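Local coordinates for DUF1987 domain-containing protein (Pseudomonas aeruginosa, PDB 6K4F), which probably serves as the regulatory phosphoprotein of the SiaABC threonine phosphorylation pathway, which controls biofilm formation in response to carbon availability, at residues Val44-Trp47 and Val48-Phe51; Leu68-Ser71 and Ser72-Met76; Leu82-Glu85 and Ala86-Gly89; Ala110-Phe113 and Arg114-Cys117. All blocks are in the same frame, centred on the assembly; numbering follows the deposited sequence.

The four contacts follow one another along the chain and sample three helices of an alpha/beta fold built on a mixed sheet. Interaction 1 lies in helix 37-53, interactions 2 and 3 at the start and end of helix 70-88, their centres about 20 Å apart, and interaction 4 in helix 108-115. Helix 70-88 is the middle member: Val48 and Glu49 of interaction 1 pack on Leu83 and Leu82 of interaction 3, while Phe113 of interaction 4 packs on Ile73 and Met76 of interaction 2. Interactions 1 and 4, with centres about 21 Å apart, fall on opposite sides of the chain's centre. The three helices thus pack side by side, with helix 70-88 joining the other two.

Interaction 1: residues Val44-Trp47 and Val48-Phe51; sequences VIDW and VERF
Asp46 and Arg50, one turn apart, form a salt bridge in which Asp46 OD1 lies 2.7 Å from Arg50 NE. The acceptor sits at the edge of the guanidinium, practically in its plane, and the N-H...O angle of 156° marks a fairly straight bond. A bend at chi3 of Arg50 folds the group back along the helix. The same guanidinium has Trp47 CA over one face, and its NH2 meets the indole obliquely, within 3.6 Å of Trp47 CD1, with the indole and guanidinium planes almost perpendicular. Asp46 OD2 stands 4.4 Å from Glu49 OE2, so the arginine probably also eases a like-charge neighbourhood.

The apolar partners are Trp47 and Phe51. Their planes are 20° apart, but the rings are slid so far, with 5.7 Å between the centroids of the six-membered rings, that they barely overlap; Phe51 CB lies over one face of the indole. In both residues CG is anti to the backbone N, which sends the two rings off the helix in similar directions. Val48 CG2 adds a contact of 4.2 Å with Trp47 CE3.

Further out, Trp21 meets both rings edge-to-face, and Trp47 NE1 is hydrogen-bonded to Ser4 O. Beneath these side chains, four successive i to i+4 backbone bonds fix the spacing, including Phe51 N to Trp47 O at 2.9 Å. The arrangement is that of an amphipathic alpha-helix: an i to i+4 ion pair on one side, and aromatic and aliphatic groups turned toward the sheet and helix 70-88.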
# COMPACT_ATOMS: atom_id res chain seq x y z
N VAL A 44 -5.17 1.31 8.12
CA VAL A 44 -4.49 0.47 7.12
C VAL A 44 -3.15 0.00 7.66
O VAL A 44 -2.78 -1.17 7.55
CB VAL A 44 -4.33 1.22 5.79
CG1 VAL A 44 -3.67 0.31 4.72
CG2 VAL A 44 -5.67 1.78 5.34
N ILE A 45 -2.39 0.94 8.22
CA ILE A 45 -1.14 0.59 8.89
C ILE A 45 -1.40 -0.48 9.94
O ILE A 45 -0.70 -1.49 10.03
CB ILE A 45 -0.51 1.85 9.50
CG1 ILE A 45 -0.08 2.81 8.38
CG2 ILE A 45 0.68 1.49 10.39
CD1 ILE A 45 0.37 4.18 8.87
N ASP A 46 -2.44 -0.26 10.75
CA ASP A 46 -2.80 -1.22 11.79
C ASP A 46 -3.09 -2.59 11.20
O ASP A 46 -2.62 -3.61 11.71
CB ASP A 46 -4.00 -0.68 12.57
CG ASP A 46 -4.23 -1.41 13.88
OD1 ASP A 46 -4.84 -2.50 13.87
OD2 ASP A 46 -3.81 -0.87 14.93
N TRP A 47 -3.89 -2.64 10.13
CA TRP A 47 -4.23 -3.92 9.52
C TRP A 47 -2.98 -4.64 9.03
O TRP A 47 -2.83 -5.86 9.22
CB TRP A 47 -5.23 -3.69 8.38
CG TRP A 47 -5.82 -4.95 7.78
CD1 TRP A 47 -6.96 -5.57 8.16
CD2 TRP A 47 -5.29 -5.71 6.69
NE1 TRP A 47 -7.18 -6.68 7.38
CE2 TRP A 47 -6.17 -6.78 6.46
CE3 TRP A 47 -4.16 -5.58 5.88
CZ2 TRP A 47 -5.95 -7.74 5.46
CZ3 TRP A 47 -3.94 -6.52 4.88
CH2 TRP A 47 -4.84 -7.58 4.67
N VAL A 48 -2.06 -3.90 8.42
CA VAL A 48 -0.82 -4.52 7.94
C VAL A 48 -0.02 -5.06 9.12
O VAL A 48 0.48 -6.19 9.08
CB VAL A 48 -0.01 -3.52 7.10
CG1 VAL A 48 1.38 -4.10 6.77
CG2 VAL A 48 -0.77 -3.17 5.84
N GLU A 49 0.11 -4.25 10.18
CA GLU A 49 0.81 -4.69 11.39
C GLU A 49 0.23 -5.99 11.91
O GLU A 49 0.97 -6.94 12.21
CB GLU A 49 0.71 -3.61 12.47
CG GLU A 49 1.75 -2.52 12.42
CD GLU A 49 1.45 -1.39 13.40
OE1 GLU A 49 2.14 -0.35 13.36
OE2 GLU A 49 0.50 -1.54 14.21
N ARG A 50 -1.10 -6.06 12.04
CA ARG A 50 -1.74 -7.26 12.56
C ARG A 50 -1.55 -8.44 11.63
O ARG A 50 -1.31 -9.56 12.09
CB ARG A 50 -3.23 -6.99 12.82
CG ARG A 50 -3.48 -5.94 13.92
CD ARG A 50 -4.96 -5.81 14.28
NE ARG A 50 -5.70 -4.98 13.33
CZ ARG A 50 -6.57 -5.47 12.48
NH1 ARG A 50 -6.79 -6.78 12.46
NH2 ARG A 50 -7.21 -4.68 11.64
N PHE A 51 -1.62 -8.22 10.31
CA PHE A 51 -1.42 -9.31 9.37
C PHE A 51 -0.03 -9.90 9.51
O PHE A 51 0.16 -11.12 9.44
CB PHE A 51 -1.66 -8.84 7.94
CG PHE A 51 -1.52 -9.93 6.91
CD1 PHE A 51 -2.62 -10.68 6.53
CD2 PHE A 51 -0.28 -10.21 6.34
CE1 PHE A 51 -2.49 -11.70 5.60
CE2 PHE A 51 -0.15 -11.23 5.41
CZ PHE A 51 -1.25 -11.97 5.04

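Interaction 2: residues Leu68-Ser71 and Ser72-Met76; sequences LNTS and SIKAM
Asn69 and Ser72 carry the polar part of this contact. Asn69 OD1 takes two hydrogen bonds from the serine, 3.0 Å from Ser72 N and 2.8 Å from Ser72 OG, and the two donors reach the oxygen from opposite faces of the amide plane. A chi1 of 68° sets the Asn69 amide between its own N and carbonyl carbon and turns OD1 back over the first turn. The other amide atom, ND2, donates to Pro34 O, so both ends of the group are held. Ser72 OG has a further partner in Ser32 OG, and Ser71 OG in Ser37 OG.

Backbone bonds continue the pattern: Ile73 N binds Asn69 O at 3.0 Å with an N-H...O angle of 162°, followed by Lys74 to Thr70 and Ala75 to Ser71.

Apolar contacts come from Leu68, the last residue of strand 59-68. Its CB lies 4.0 Å from Ile73 CG1, and its CD1 meets Met76 CG at 4.0 Å, the two side chains crossing at about a right angle. The Thr70 and Lys74 side chains lie side by side, pointing the same way, with Thr70 CG2 nearest Lys74 CE.

With its side chain accepting from the N3 amide, Asn69 is a classical N-cap, here at the strand-to-helix joint of the beta-alpha-beta unit 59-99.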
# COMPACT_ATOMS: atom_id res chain seq x y z
N LEU A 68 -1.54 11.61 -5.14
CA LEU A 68 -1.35 11.48 -3.70
C LEU A 68 -0.89 12.82 -3.16
O LEU A 68 0.10 13.38 -3.64
CB LEU A 68 -0.33 10.41 -3.35
CG LEU A 68 -0.53 8.92 -3.63
CD1 LEU A 68 0.52 8.11 -2.87
CD2 LEU A 68 -1.93 8.48 -3.21
N ASN A 69 -1.59 13.34 -2.15
CA ASN A 69 -1.10 14.58 -1.56
C ASN A 69 0.05 14.27 -0.60
O ASN A 69 0.44 13.12 -0.41
CB ASN A 69 -2.24 15.36 -0.88
CG ASN A 69 -2.79 14.67 0.35
OD1 ASN A 69 -2.43 13.54 0.67
ND2 ASN A 69 -3.70 15.36 1.06
N THR A 70 0.62 15.33 -0.02
CA THR A 70 1.81 15.18 0.81
C THR A 70 1.59 14.19 1.95
O THR A 70 2.41 13.30 2.18
CB THR A 70 2.23 16.56 1.33
OG1 THR A 70 2.77 17.31 0.24
CG2 THR A 70 3.28 16.44 2.45
N SER A 71 0.47 14.33 2.67
CA SER A 71 0.29 13.48 3.84
C SER A 71 0.04 12.03 3.42
O SER A 71 0.43 11.10 4.15
CB SER A 71 -0.84 14.02 4.73
OG SER A 71 -2.08 14.01 4.05
N SER A 72 -0.53 11.82 2.22
CA SER A 72 -0.75 10.46 1.72
C SER A 72 0.57 9.81 1.32
O SER A 72 0.77 8.61 1.53
CB SER A 72 -1.71 10.48 0.53
OG SER A 72 -3.02 10.79 0.96
N ILE A 73 1.48 10.59 0.74
CA ILE A 73 2.83 10.08 0.46
C ILE A 73 3.49 9.62 1.75
O ILE A 73 4.10 8.55 1.80
CB ILE A 73 3.66 11.16 -0.26
CG1 ILE A 73 3.16 11.36 -1.69
CG2 ILE A 73 5.14 10.79 -0.25
CD1 ILE A 73 3.83 12.52 -2.41
N LYS A 74 3.36 10.40 2.83
CA LYS A 74 3.97 9.99 4.10
C LYS A 74 3.33 8.73 4.65
O LYS A 74 4.03 7.86 5.20
CB LYS A 74 3.86 11.13 5.11
CG LYS A 74 4.60 12.38 4.63
CD LYS A 74 4.65 13.45 5.68
CE LYS A 74 5.60 14.55 5.25
NZ LYS A 74 6.96 14.35 5.77
N ALA A 75 2.01 8.60 4.51
CA ALA A 75 1.31 7.42 5.00
C ALA A 75 1.73 6.17 4.23
O ALA A 75 1.96 5.11 4.82
CB ALA A 75 -0.20 7.62 4.88
N MET A 76 1.87 6.29 2.90
CA MET A 76 2.34 5.14 2.12
C MET A 76 3.79 4.78 2.44
O MET A 76 4.15 3.60 2.49
CB MET A 76 2.17 5.41 0.63
CG MET A 76 0.72 5.66 0.28
SD MET A 76 -0.21 4.11 0.22
CE MET A 76 1.01 3.01 -0.53

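Interaction 3: residues Leu82-Glu85 and Ala86-Gly89; sequences LLEE and AHQG
The amide oxygen of Gln88 lies over one face of the Glu84 carboxylate, on the OE2 side, and not at its edge; the two planes are only 17° apart, although the side chains run at a slant. Gln88 OE1 is 3.2 Å from Glu84 OE2, two acceptors as modelled, so not counted as a hydrogen bond. Gln88 CD is 3.6 Å from the same Glu84 OE2. The third flat group, the imidazole of His87, is approached obliquely by Glu84 OE1, at 4.3 Å from His87 ND1, too far for a direct bond.

The link between the three groups lies outside the helix. Ser118 OG is hydrogen-bonded to both Gln88 OE1 and His87 ND1, and Ser118 N to Glu84 OE1, so one serine ties three side chains of the last turns together. Glu84 reaches it because CG leaves anti to the backbone N (chi1 170°) and the chain then bends at chi2 (75°). Gln88 bends at chi2 as well, and its CG passes 3.2 Å from Glu84 O.

Backbone bonds register the unwinding of helix 70-88. Gln88 N binds Glu84 O at 2.9 Å, whereas Gly89 N is only weakly bonded to Glu85 O at 3.3 Å, and weakly again to Ala86 O. On the inner side, Leu83 packs on Val48, Leu59 and Leu61.

Two acceptor oxygens so close should repel each other and would tend to make Glu84 easier to protonate, while the Ser118 bonds probably offset that cost; the polar cluster thus fastens the end of the helix to the loop ahead of strand 121-125.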
# COMPACT_ATOMS: atom_id res chain seq x y z
N LEU A 82 7.00 -0.46 6.98
CA LEU A 82 6.56 -1.67 7.69
C LEU A 82 6.86 -2.92 6.87
O LEU A 82 7.37 -3.92 7.40
CB LEU A 82 5.07 -1.58 8.01
CG LEU A 82 4.67 -1.22 9.45
CD1 LEU A 82 4.95 -2.39 10.38
CD2 LEU A 82 5.40 0.03 9.93
N LEU A 83 6.53 -2.89 5.58
CA LEU A 83 6.80 -4.04 4.73
C LEU A 83 8.30 -4.30 4.61
O LEU A 83 8.73 -5.46 4.57
CB LEU A 83 6.19 -3.82 3.35
CG LEU A 83 4.67 -3.65 3.31
CD1 LEU A 83 4.21 -3.31 1.91
CD2 LEU A 83 4.02 -4.92 3.77
N GLU A 84 9.10 -3.24 4.55
CA GLU A 84 10.54 -3.44 4.37
C GLU A 84 11.16 -4.08 5.61
O GLU A 84 11.95 -5.03 5.50
CB GLU A 84 11.23 -2.12 4.04
CG GLU A 84 12.76 -2.19 4.09
CD GLU A 84 13.36 -2.90 2.88
OE1 GLU A 84 12.58 -3.36 2.01
OE2 GLU A 84 14.60 -3.01 2.80
N GLU A 85 10.82 -3.56 6.79
CA GLU A 85 11.22 -4.18 8.05
C GLU A 85 10.84 -5.66 8.08
O GLU A 85 11.65 -6.51 8.47
CB GLU A 85 10.58 -3.43 9.22
CG GLU A 85 10.89 -4.00 10.60
CD GLU A 85 12.37 -4.20 10.84
OE1 GLU A 85 13.17 -3.34 10.42
OE2 GLU A 85 12.73 -5.22 11.48
N ALA A 86 9.61 -5.97 7.68
CA ALA A 86 9.18 -7.37 7.68
C ALA A 86 9.97 -8.18 6.66
O ALA A 86 10.33 -9.33 6.93
CB ALA A 86 7.68 -7.47 7.41
N HIS A 87 10.25 -7.59 5.50
CA HIS A 87 10.97 -8.32 4.46
C HIS A 87 12.40 -8.63 4.91
O HIS A 87 12.91 -9.72 4.64
CB HIS A 87 10.99 -7.52 3.16
CG HIS A 87 11.75 -8.19 2.06
ND1 HIS A 87 12.91 -7.67 1.53
CD2 HIS A 87 11.52 -9.35 1.40
CE1 HIS A 87 13.36 -8.47 0.58
NE2 HIS A 87 12.53 -9.50 0.49
N GLN A 88 13.05 -7.69 5.59
CA GLN A 88 14.40 -7.94 6.08
C GLN A 88 14.42 -9.04 7.12
O GLN A 88 15.46 -9.66 7.33
CB GLN A 88 15.00 -6.64 6.63
CG GLN A 88 15.07 -5.51 5.61
CD GLN A 88 16.00 -5.83 4.45
OE1 GLN A 88 15.55 -6.06 3.32
NE2 GLN A 88 17.30 -5.83 4.71
N GLY A 89 13.29 -9.31 7.76
CA GLY A 89 13.11 -10.44 8.64
C GLY A 89 12.75 -11.74 7.96
O GLY A 89 12.50 -12.74 8.64

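Interaction 4: residues Ala110-Phe113 and Arg114-Cys117; sequences AEEF and REDC
The backbone passes from i to i+4 bonding, with Arg114 N to Ala110 O at 2.8 Å, to i to i+3 bonding, with Asp116 N to Phe113 O at 2.9 Å. In between, Glu115 N is shared: it binds Glu111 O at 3.0 Å and, weakly, Glu112 O at 3.3 Å. The Asp116 donor stands 57° out of the plane of the Phe113 carbonyl, the geometry expected of a tightened turn, and Cys117 N continues it with a bond to Arg114 O.

Among the side chains, Glu115 CG lies beside its own backbone N (chi1 -66°), and the extended chain beyond it runs back along the previous turn, bringing OE2 to 3.3 Å from Glu111 O. Asp116 OD2 lies 3.3 Å from Glu112 O. Both are acceptor-to-acceptor approaches and not bonds. Arg114 stays extended from CG to NE and packs on Ile123, with NE weakly bonded to Phe121 O. Its NH1 is 4.2 Å from Glu111 OE2, beyond a salt bridge, so the two probably attract each other only weakly. Phe113 leaves the other way, onto Ile73, Met77 and Leu80 of helix 70-88.

Set beside carbonyl oxygens at the C-terminal end of a helix, the Glu115 and Asp116 carboxylates are probably in an electrostatically unfavourable position.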
# COMPACT_ATOMS: atom_id res chain seq x y z
N ALA A 110 6.55 6.47 -7.92
CA ALA A 110 6.70 5.03 -7.74
C ALA A 110 8.17 4.62 -7.76
O ALA A 110 8.60 3.80 -6.95
CB ALA A 110 5.92 4.27 -8.82
N GLU A 111 8.96 5.23 -8.66
CA GLU A 111 10.38 4.91 -8.74
C GLU A 111 11.12 5.33 -7.48
O GLU A 111 12.00 4.61 -7.00
CB GLU A 111 11.02 5.56 -9.97
CG GLU A 111 10.36 5.21 -11.29
CD GLU A 111 10.82 3.88 -11.85
OE1 GLU A 111 10.45 3.56 -13.00
OE2 GLU A 111 11.54 3.14 -11.14
N GLU A 112 10.75 6.49 -6.91
CA GLU A 112 11.38 6.90 -5.66
C GLU A 112 11.03 5.96 -4.52
O GLU A 112 11.90 5.61 -3.71
CB GLU A 112 10.98 8.34 -5.34
CG GLU A 112 11.65 9.34 -6.28
CD GLU A 112 10.92 10.66 -6.35
OE1 GLU A 112 9.85 10.78 -5.74
OE2 GLU A 112 11.43 11.59 -7.00
N PHE A 113 9.76 5.55 -4.41
CA PHE A 113 9.39 4.53 -3.44
C PHE A 113 10.16 3.24 -3.69
O PHE A 113 10.65 2.60 -2.75
CB PHE A 113 7.89 4.24 -3.50
CG PHE A 113 7.00 5.27 -2.84
CD1 PHE A 113 7.40 5.93 -1.69
CD2 PHE A 113 5.74 5.54 -3.35
CE1 PHE A 113 6.56 6.86 -1.08
CE2 PHE A 113 4.90 6.46 -2.75
CZ PHE A 113 5.31 7.12 -1.61
N ARG A 114 10.25 2.83 -4.95
CA ARG A 114 10.94 1.58 -5.27
C ARG A 114 12.39 1.59 -4.78
O ARG A 114 12.90 0.57 -4.29
CB ARG A 114 10.89 1.33 -6.78
CG ARG A 114 11.57 0.04 -7.22
CD ARG A 114 11.19 -0.32 -8.63
NE ARG A 114 11.80 -1.58 -9.04
CZ ARG A 114 12.84 -1.67 -9.87
NH1 ARG A 114 13.35 -0.58 -10.41
NH2 ARG A 114 13.35 -2.86 -10.18
N GLU A 115 13.06 2.74 -4.87
CA GLU A 115 14.44 2.80 -4.41
C GLU A 115 14.56 2.60 -2.91
O GLU A 115 15.64 2.26 -2.42
CB GLU A 115 15.05 4.13 -4.84
CG GLU A 115 15.17 4.23 -6.36
CD GLU A 115 15.59 5.60 -6.86
OE1 GLU A 115 16.76 5.76 -7.25
OE2 GLU A 115 14.73 6.51 -6.89
N ASP A 116 13.47 2.78 -2.15
CA ASP A 116 13.51 2.56 -0.72
C ASP A 116 13.17 1.13 -0.31
O ASP A 116 13.23 0.81 0.88
CB ASP A 116 12.55 3.53 0.00
CG ASP A 116 12.79 4.99 -0.37
OD1 ASP A 116 13.96 5.36 -0.64
OD2 ASP A 116 11.81 5.78 -0.37
N CYS A 117 12.80 0.26 -1.26
CA CYS A 117 12.29 -1.06 -0.95
C CYS A 117 13.23 -2.14 -1.46
O CYS A 117 13.81 -2.00 -2.54
CB CYS A 117 10.91 -1.28 -1.58
SG CYS A 117 9.71 -0.07 -0.98